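Beta-N-acetylhexosaminidase (PDB 3RCN) probably hydrolyses terminal non-reducing N-acetyl-D-hexosamine residues from N-acetyl-beta-D-hexosaminides, as a family 20 glycoside hydrolase. Local coordinates at residues M152-V157 with Q223-E228; E300-F305 with K356-A361; S479-F482 with G488-Y491. One frame throughout, in Å; residues are numbered along the deposited sequence.

Contact 1: M152-V157 with Q223-E228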
loop_
_atom_site.group_PDB
_atom_site.type_symbol
_atom_site.label_atom_id
_atom_site.label_comp_id
_atom_site.label_asym_id
_atom_site.label_seq_id
_atom_site.Cartn_x
_atom_site.Cartn_y
_atom_site.Cartn_z
HETATM N N MSE A 152 -3.898 10.277 0.593
HETATM C CA MSE A 152 -3.181 9.018 0.688
HETATM C C MSE A 152 -4.154 7.841 0.574
HETATM O O MSE A 152 -5.095 7.716 1.357
HETATM C CB MSE A 152 -2.366 8.929 1.975
HETATM C CG MSE A 152 -1.587 7.627 2.062
HETATM SE SE MSE A 152 -0.323 7.468 3.540
HETATM C CE MSE A 152 1.047 8.700 2.866
ATOM N N PRO A 153 -3.944 6.981 -0.425
ATOM C CA PRO A 153 -4.865 5.856 -0.553
ATOM C C PRO A 153 -4.897 5.016 0.722
ATOM O O PRO A 153 -3.895 4.919 1.438
ATOM C CB PRO A 153 -4.287 5.071 -1.724
ATOM C CG PRO A 153 -3.523 6.119 -2.530
ATOM C CD PRO A 153 -2.923 6.995 -1.487
ATOM N N LYS A 154 -6.065 4.442 0.998
ATOM C CA LYS A 154 -6.313 3.665 2.209
ATOM C C LYS A 154 -5.260 2.572 2.487
ATOM O O LYS A 154 -4.832 2.397 3.634
ATOM C CB LYS A 154 -7.718 3.070 2.131
ATOM C CG LYS A 154 -8.149 2.274 3.346
ATOM C CD LYS A 154 -9.652 2.022 3.304
ATOM C CE LYS A 154 -10.051 1.014 2.213
ATOM N NZ LYS A 154 -9.641 -0.376 2.561
ATOM N N ASP A 155 -4.853 1.838 1.447
ATOM C CA ASP A 155 -3.821 0.803 1.582
ATOM C C ASP A 155 -2.536 1.348 2.232
ATOM O O ASP A 155 -1.917 0.699 3.075
ATOM C CB ASP A 155 -3.487 0.176 0.213
ATOM C CG ASP A 155 -4.581 -0.784 -0.299
ATOM O OD1 ASP A 155 -4.604 -1.077 -1.530
ATOM O OD2 ASP A 155 -5.409 -1.247 0.527
ATOM N N ASN A 156 -2.151 2.552 1.830
ATOM C CA ASN A 156 -0.949 3.192 2.340
ATOM C C ASN A 156 -1.111 3.743 3.761
ATOM O O ASN A 156 -0.181 3.663 4.572
ATOM C CB ASN A 156 -0.488 4.268 1.363
ATOM C CG ASN A 156 -0.213 3.699 -0.020
ATOM O OD1 ASN A 156 -1.041 3.795 -0.931
ATOM N ND2 ASN A 156 0.934 3.061 -0.166
ATOM N N VAL A 157 -2.294 4.278 4.063
ATOM C CA VAL A 157 -2.614 4.710 5.427
ATOM C C VAL A 157 -2.484 3.555 6.437
ATOM O O VAL A 157 -1.903 3.731 7.506
ATOM C CB VAL A 157 -4.044 5.334 5.540
ATOM C CG1 VAL A 157 -4.382 5.666 6.995
ATOM C CG2 VAL A 157 -4.191 6.579 4.660
ATOM N N GLN A 223 -17.202 6.485 4.799
ATOM C CA GLN A 223 -17.345 6.343 6.238
ATOM C C GLN A 223 -16.860 4.961 6.641
ATOM O O GLN A 223 -16.237 4.789 7.689
ATOM C CB GLN A 223 -18.784 6.612 6.678
ATOM C CG GLN A 223 -19.314 7.945 6.154
ATOM C CD GLN A 223 -20.137 8.727 7.183
ATOM O OE1 GLN A 223 -20.853 8.148 8.007
ATOM N NE2 GLN A 223 -20.031 10.050 7.134
ATOM N N ASP A 224 -17.117 3.985 5.779
ATOM C CA ASP A 224 -16.639 2.630 6.006
ATOM C C ASP A 224 -15.118 2.540 5.973
ATOM O O ASP A 224 -14.521 1.744 6.698
ATOM C CB ASP A 224 -17.253 1.679 5.000
ATOM C CG ASP A 224 -18.604 1.178 5.436
ATOM O OD1 ASP A 224 -18.872 1.235 6.654
ATOM O OD2 ASP A 224 -19.388 0.720 4.570
ATOM N N ASP A 225 -14.497 3.367 5.136
ATOM C CA ASP A 225 -13.045 3.424 5.051
ATOM C C ASP A 225 -12.467 3.996 6.341
ATOM O O ASP A 225 -11.465 3.500 6.864
ATOM C CB ASP A 225 -12.600 4.288 3.864
ATOM C CG ASP A 225 -12.964 3.684 2.512
ATOM O OD1 ASP A 225 -13.161 4.482 1.569
ATOM O OD2 ASP A 225 -13.042 2.433 2.377
ATOM N N LEU A 226 -13.098 5.053 6.847
ATOM C CA LEU A 226 -12.638 5.673 8.076
ATOM C C LEU A 226 -12.840 4.736 9.250
ATOM O O LEU A 226 -11.968 4.594 10.090
ATOM C CB LEU A 226 -13.349 7.000 8.307
ATOM C CG LEU A 226 -12.993 8.027 7.235
ATOM C CD1 LEU A 226 -13.928 9.218 7.280
ATOM C CD2 LEU A 226 -11.569 8.459 7.406
ATOM N N ARG A 227 -13.995 4.090 9.301
ATOM C CA ARG A 227 -14.253 3.116 10.347
ATOM C C ARG A 227 -13.102 2.119 10.378
ATOM O O ARG A 227 -12.482 1.908 11.417
ATOM C CB ARG A 227 -15.566 2.384 10.090
ATOM C CG ARG A 227 -16.800 3.222 10.278
ATOM C CD ARG A 227 -18.034 2.345 10.547
ATOM N NE ARG A 227 -19.224 3.150 10.840
ATOM C CZ ARG A 227 -20.038 3.649 9.911
ATOM N NH1 ARG A 227 -19.798 3.419 8.621
ATOM N NH2 ARG A 227 -21.092 4.378 10.261
ATOM N N GLU A 228 -12.816 1.523 9.223
ATOM C CA GLU A 228 -11.724 0.571 9.087
ATOM C C GLU A 228 -10.409 1.122 9.636
ATOM O O GLU A 228 -9.719 0.469 10.419
ATOM C CB GLU A 228 -11.562 0.150 7.623
ATOM C CG GLU A 228 -10.466 -0.904 7.387
ATOM C CD GLU A 228 -10.394 -1.411 5.922
ATOM O OE1 GLU A 228 -10.994 -0.787 5.021
ATOM O OE2 GLU A 228 -9.727 -2.441 5.665
#
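The carboxylates of Asp225 and Glu228 meet different parts of Lys154, each in its own way. Over one face of the Asp225 carboxylate, on its OD2 side, lie the methylenes CD and CE of Lys154, with CE 3.3 Å from OD2. The Glu228 carboxylate is met by the ammonium group: Lys154 NZ donates to Glu228 OE1 at 2.8 Å in a salt bridge, approaching 37° out of the carboxylate plane. The setting is the (beta/alpha)8 barrel of the catalytic domain, where the first turns of helices 154-166 and 223-235 run beside each other after the adjacent parallel strands 140-146 and 171-178. The backbones stay well apart, with 7.3 Å between the CA atoms of Lys154 and Asp225, and long side chains bridge the gap. Lys154 leaves its helix with CG anti to the backbone N (chi1 -178°) and then bends at both chi3 and chi4, which swings NZ past Asp225 to Glu228. Glu228 reaches out from one turn further along its helix in an extended chain, and the lysine crosses it, like Asp225, at about a right angle. The acidic pair is shared with the second subunit, whose Arg115 forms salt bridges with Asp225 OD2 and Glu228 OE1, while Gln116 of that subunit gives its backbone N to Glu228 OE2. The two acids are thus buried between a lysine of their own chain and an arginine of the other, which would be expected to stabilise their negative charge. Lys154 NZ stands 4.4 Å from Asp225 OD2, too far for a salt bridge, and gives a further weak hydrogen bond to Ala508 O of the second subunit.

Contact 2: E300-F305 with K356-A361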
loop_
_atom_site.group_PDB
_atom_site.type_symbol
_atom_site.label_atom_id
_atom_site.label_comp_id
_atom_site.label_asym_id
_atom_site.label_seq_id
_atom_site.Cartn_x
_atom_site.Cartn_y
_atom_site.Cartn_z
ATOM N N GLU A 300 -21.525 13.639 12.469
ATOM C CA GLU A 300 -21.070 12.436 11.782
ATOM C C GLU A 300 -19.660 12.053 12.210
ATOM O O GLU A 300 -19.389 10.878 12.438
ATOM C CB GLU A 300 -21.215 12.561 10.263
ATOM C CG GLU A 300 -22.677 12.740 9.870
ATOM C CD GLU A 300 -22.933 12.614 8.383
ATOM O OE1 GLU A 300 -22.292 11.752 7.731
ATOM O OE2 GLU A 300 -23.791 13.375 7.868
ATOM N N VAL A 301 -18.777 13.037 12.357
ATOM C CA VAL A 301 -17.417 12.751 12.807
ATOM C C VAL A 301 -17.440 11.934 14.087
ATOM O O VAL A 301 -16.731 10.942 14.229
ATOM C CB VAL A 301 -16.633 14.028 13.108
ATOM C CG1 VAL A 301 -15.323 13.690 13.841
ATOM C CG2 VAL A 301 -16.379 14.810 11.839
ATOM N N VAL A 302 -18.284 12.356 15.014
ATOM C CA VAL A 302 -18.290 11.788 16.351
ATOM C C VAL A 302 -18.845 10.365 16.362
ATOM O O VAL A 302 -18.504 9.555 17.228
ATOM C CB VAL A 302 -19.018 12.745 17.326
ATOM C CG1 VAL A 302 -20.118 12.040 18.116
ATOM C CG2 VAL A 302 -18.009 13.405 18.220
ATOM N N GLU A 303 -19.680 10.065 15.374
ATOM C CA GLU A 303 -20.171 8.712 15.140
ATOM C C GLU A 303 -19.053 7.767 14.630
ATOM O O GLU A 303 -18.979 6.603 15.027
ATOM C CB GLU A 303 -21.340 8.756 14.149
ATOM C CG GLU A 303 -22.063 7.433 13.976
ATOM C CD GLU A 303 -22.652 6.924 15.281
ATOM O OE1 GLU A 303 -23.089 7.767 16.097
ATOM O OE2 GLU A 303 -22.668 5.686 15.495
ATOM N N ILE A 304 -18.202 8.277 13.742
ATOM C CA ILE A 304 -17.093 7.512 13.172
ATOM C C ILE A 304 -15.875 7.333 14.093
ATOM O O ILE A 304 -15.372 6.221 14.253
ATOM C CB ILE A 304 -16.600 8.165 11.856
ATOM C CG1 ILE A 304 -17.768 8.402 10.885
ATOM C CG2 ILE A 304 -15.491 7.343 11.243
ATOM C CD1 ILE A 304 -18.611 7.171 10.638
ATOM N N PHE A 305 -15.405 8.438 14.673
ATOM C CA PHE A 305 -14.213 8.472 15.531
ATOM C C PHE A 305 -14.580 8.514 17.015
ATOM O O PHE A 305 -15.101 9.520 17.503
ATOM C CB PHE A 305 -13.368 9.717 15.228
ATOM C CG PHE A 305 -12.930 9.825 13.804
ATOM C CD1 PHE A 305 -13.758 10.399 12.853
ATOM C CD2 PHE A 305 -11.691 9.343 13.409
ATOM C CE1 PHE A 305 -13.353 10.488 11.527
ATOM C CE2 PHE A 305 -11.281 9.422 12.086
ATOM C CZ PHE A 305 -12.102 10.001 11.140
ATOM N N LYS A 356 -18.643 19.218 23.458
ATOM C CA LYS A 356 -18.781 18.948 24.891
ATOM C C LYS A 356 -20.114 18.257 25.147
ATOM O O LYS A 356 -20.216 17.346 25.977
ATOM C CB LYS A 356 -18.660 20.241 25.704
ATOM C CG LYS A 356 -18.632 20.059 27.216
ATOM C CD LYS A 356 -20.045 19.880 27.789
ATOM C CE LYS A 356 -20.083 19.990 29.317
ATOM N NZ LYS A 356 -19.881 21.398 29.761
ATOM N N HIS A 357 -21.127 18.688 24.407
ATOM C CA HIS A 357 -22.447 18.078 24.470
ATOM C C HIS A 357 -22.323 16.575 24.168
ATOM O O HIS A 357 -23.002 15.756 24.796
ATOM C CB HIS A 357 -23.373 18.799 23.487
ATOM C CG HIS A 357 -24.666 18.091 23.219
ATOM N ND1 HIS A 357 -25.760 18.197 24.049
ATOM C CD2 HIS A 357 -25.047 17.294 22.191
ATOM C CE1 HIS A 357 -26.757 17.482 23.554
ATOM N NE2 HIS A 357 -26.352 16.928 22.425
ATOM N N HIS A 358 -21.429 16.228 23.234
ATOM C CA HIS A 358 -21.171 14.838 22.843
ATOM C C HIS A 358 -20.124 14.149 23.698
ATOM O O HIS A 358 -19.759 13.008 23.427
ATOM C CB HIS A 358 -20.698 14.754 21.398
ATOM C CG HIS A 358 -21.795 14.863 20.394
ATOM N ND1 HIS A 358 -22.690 13.842 20.162
ATOM C CD2 HIS A 358 -22.130 15.862 19.544
ATOM C CE1 HIS A 358 -23.536 14.210 19.215
ATOM N NE2 HIS A 358 -23.216 15.430 18.822
ATOM N N GLY A 359 -19.597 14.849 24.693
ATOM C CA GLY A 359 -18.662 14.228 25.610
ATOM C C GLY A 359 -17.213 14.240 25.161
ATOM O O GLY A 359 -16.377 13.530 25.722
ATOM N N ARG A 360 -16.906 15.072 24.173
ATOM C CA ARG A 360 -15.547 15.168 23.669
ATOM C C ARG A 360 -14.864 16.470 24.040
ATOM O O ARG A 360 -15.468 17.546 23.977
ATOM C CB ARG A 360 -15.534 15.027 22.141
ATOM C CG ARG A 360 -16.388 13.887 21.603
ATOM C CD ARG A 360 -15.970 12.521 22.150
ATOM N NE ARG A 360 -16.895 11.496 21.676
ATOM C CZ ARG A 360 -16.719 10.786 20.562
ATOM N NH1 ARG A 360 -15.633 10.970 19.818
ATOM N NH2 ARG A 360 -17.624 9.883 20.198
ATOM N N ALA A 361 -13.594 16.360 24.414
ATOM C CA ALA A 361 -12.720 17.513 24.563
ATOM C C ALA A 361 -12.325 18.018 23.177
ATOM O O ALA A 361 -12.409 17.285 22.201
ATOM C CB ALA A 361 -11.496 17.134 25.359
#
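A bend at chi2 (-59°) carries the Arg360 guanidinium to two backbone carbonyls at the C-terminal end of helix 288-304. Among the hydrogen bonds the strong one runs from Arg360 NH1 to Phe305 O, 2.8 Å long and nearly straight at 174°; the acceptor lies in the guanidinium plane and the donor in the carbonyl plane. A weak one joins Arg360 NH2 to Val302 O at 3.1 Å, and NH1 also serves Ser307 O. The apolar contacts come from the two branches of Val302. Its CG2 sits 3.7 Å from Arg360 CZ, over the centre of one guanidinium face, while CG1 makes a CH-pi contact, 4.1 Å from the centroid of the His358 ring and 26° off its normal. The ring is held by His358 NE2 bonding to Asp299. Behind His358, Gly359 closes helix 342-357 in a Schellman motif, turning the chain to place Arg360 just before strand 361-364, which pairs in parallel with strand 309-313. The chemistry implies a flat cation used twice: its edge bonds to Phe305 O, with a weak out-of-plane bond to Val302 O, at a helix end whose dipole should favour positive charge, and its face packs on a methyl group.

Contact 3: S479-F482 with G488-Y491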
loop_
_atom_site.group_PDB
_atom_site.type_symbol
_atom_site.label_atom_id
_atom_site.label_comp_id
_atom_site.label_asym_id
_atom_site.label_seq_id
_atom_site.Cartn_x
_atom_site.Cartn_y
_atom_site.Cartn_z
ATOM N N SER A 479 10.520 8.532 17.881
ATOM C CA SER A 479 9.790 7.527 18.655
ATOM C C SER A 479 10.547 7.184 19.934
ATOM O O SER A 479 9.931 6.864 20.953
ATOM C CB SER A 479 9.513 6.255 17.838
ATOM O OG SER A 479 10.676 5.444 17.690
ATOM N N GLU A 480 11.878 7.256 19.878
ATOM C CA GLU A 480 12.706 6.985 21.053
ATOM C C GLU A 480 12.620 8.134 22.060
ATOM O O GLU A 480 12.484 7.924 23.268
ATOM C CB GLU A 480 14.163 6.723 20.660
ATOM C CG GLU A 480 15.043 6.404 21.856
ATOM C CD GLU A 480 16.182 5.437 21.548
ATOM O OE1 GLU A 480 15.901 4.323 21.062
ATOM O OE2 GLU A 480 17.353 5.787 21.810
ATOM N N VAL A 481 12.704 9.356 21.548
ATOM C CA VAL A 481 12.554 10.533 22.382
ATOM C C VAL A 481 11.231 10.470 23.153
ATOM O O VAL A 481 11.191 10.795 24.331
ATOM C CB VAL A 481 12.648 11.833 21.546
ATOM C CG1 VAL A 481 12.285 13.050 22.386
ATOM C CG2 VAL A 481 14.044 11.980 20.926
ATOM N N PHE A 482 10.161 10.017 22.499
ATOM C CA PHE A 482 8.844 9.928 23.145
ATOM C C PHE A 482 8.691 8.755 24.108
ATOM O O PHE A 482 7.990 8.866 25.111
ATOM C CB PHE A 482 7.717 9.829 22.112
ATOM C CG PHE A 482 7.593 11.033 21.228
ATOM C CD1 PHE A 482 8.463 12.099 21.358
ATOM C CD2 PHE A 482 6.597 11.092 20.258
ATOM C CE1 PHE A 482 8.342 13.213 20.537
ATOM C CE2 PHE A 482 6.473 12.192 19.432
ATOM C CZ PHE A 482 7.348 13.260 19.572
ATOM N N GLY A 488 19.655 7.925 29.253
ATOM C CA GLY A 488 20.558 7.096 28.482
ATOM C C GLY A 488 20.783 7.586 27.059
ATOM O O GLY A 488 21.138 6.793 26.181
ATOM N N ARG A 489 20.592 8.886 26.826
ATOM C CA ARG A 489 20.590 9.426 25.466
ATOM C C ARG A 489 21.967 9.868 24.966
ATOM O O ARG A 489 22.571 10.790 25.514
ATOM C CB ARG A 489 19.606 10.593 25.357
ATOM C CG ARG A 489 19.580 11.267 23.993
ATOM C CD ARG A 489 18.162 11.353 23.450
ATOM N NE ARG A 489 17.342 10.249 23.931
ATOM C CZ ARG A 489 16.173 10.406 24.542
ATOM N NH1 ARG A 489 15.499 9.342 24.959
ATOM N NH2 ARG A 489 15.673 11.624 24.735
ATOM N N ASP A 490 22.449 9.177 23.933
ATOM C CA ASP A 490 23.649 9.553 23.186
ATOM C C ASP A 490 23.412 9.288 21.692
ATOM O O ASP A 490 23.054 8.174 21.299
ATOM C CB ASP A 490 24.863 8.763 23.691
ATOM C CG ASP A 490 26.065 8.846 22.752
ATOM O OD1 ASP A 490 26.332 9.937 22.197
ATOM O OD2 ASP A 490 26.755 7.816 22.577
ATOM N N TYR A 491 23.635 10.297 20.857
ATOM C CA TYR A 491 23.351 10.162 19.431
ATOM C C TYR A 491 24.220 9.120 18.742
ATOM O O TYR A 491 23.719 8.336 17.938
ATOM C CB TYR A 491 23.480 11.506 18.705
ATOM C CG TYR A 491 23.289 11.408 17.210
ATOM C CD1 TYR A 491 22.057 11.060 16.668
ATOM C CD2 TYR A 491 24.338 11.659 16.339
ATOM C CE1 TYR A 491 21.876 10.971 15.304
ATOM C CE2 TYR A 491 24.169 11.576 14.973
ATOM C CZ TYR A 491 22.934 11.234 14.458
ATOM O OH TYR A 491 22.760 11.144 13.090
HETATM O O HOH W 1 17.522 6.625 24.917
HETATM O O HOH W 2 13.269 10.049 26.044
#
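The guanidinium of Arg489 lies against the backbone of helix 474-483, presenting a face to Val481 and an edge to water. Val481 CG2 stands over that face, offset toward the rim and 4.2 Å from Arg489 NH2; Val481 CA approaches the same group, 4.1 Å from NH2. The two side chains cross at about a right angle. Arg489 starts with CG anti to the backbone N (chi1 177°), then bends at chi2 and chi3, and this carries its end toward the helix although its CB points neither toward the helix nor away from it. Polar contact across the pair goes through solvent. Water 2, in the guanidinium plane, accepts from Arg489 NH1 at 2.6 Å and donates to Val481 O at 2.8 Å, so a helix carbonyl is tied to the arginine edge. Water 1 donates to Glu480 OE2 at 3.2 Å and accepts a weak bond from Arg489 NH1 at 3.4 Å. Glu480 itself is turned to other partners: OE2 takes a hydrogen bond from Tyr432 and a salt bridge from Arg497, and OE1 binds the backbone N of Ala13. Glu480 OE2 lies 4.9 Å from Arg489 NE, a separation at which the opposite charges would attract only weakly, without pairing directly. Tyr432 also makes a cation-pi contact with Arg489, so the same tyrosine attends both residues. Next to Arg489, Asp490 is the N-cap of helix 491-508, its carboxylate bonding weakly to the backbone N of Asp492 and of Glu493. The whole is a helix-loop-helix connection: helix 474-483, the second helix after barrel strand 449-456, turns through a short loop into helix 491-508, with the loop arginine laid back on the helix before it.

The contacts follow one another along the chain, each closing before the next opens. Contacts 1 and 2, with centres about 20 Å apart, touch: Gln223 NE2 probably hydrogen-bonds Glu300 OE1 at 2.9 Å, and Ile304 packs on Leu226 and Arg227, so helices 223-235 and 288-304 form a continuous part of the barrel's outer layer. Contact 3 lies on the other side of the chain's centre, about 32 Å from contact 1 and about 35 Å from contact 2 between centres, touching neither. Together they span outer helices from early, middle and late parts of the catalytic barrel; contact 1 meets the second subunit, and contact 3 leads out to helix 491-508.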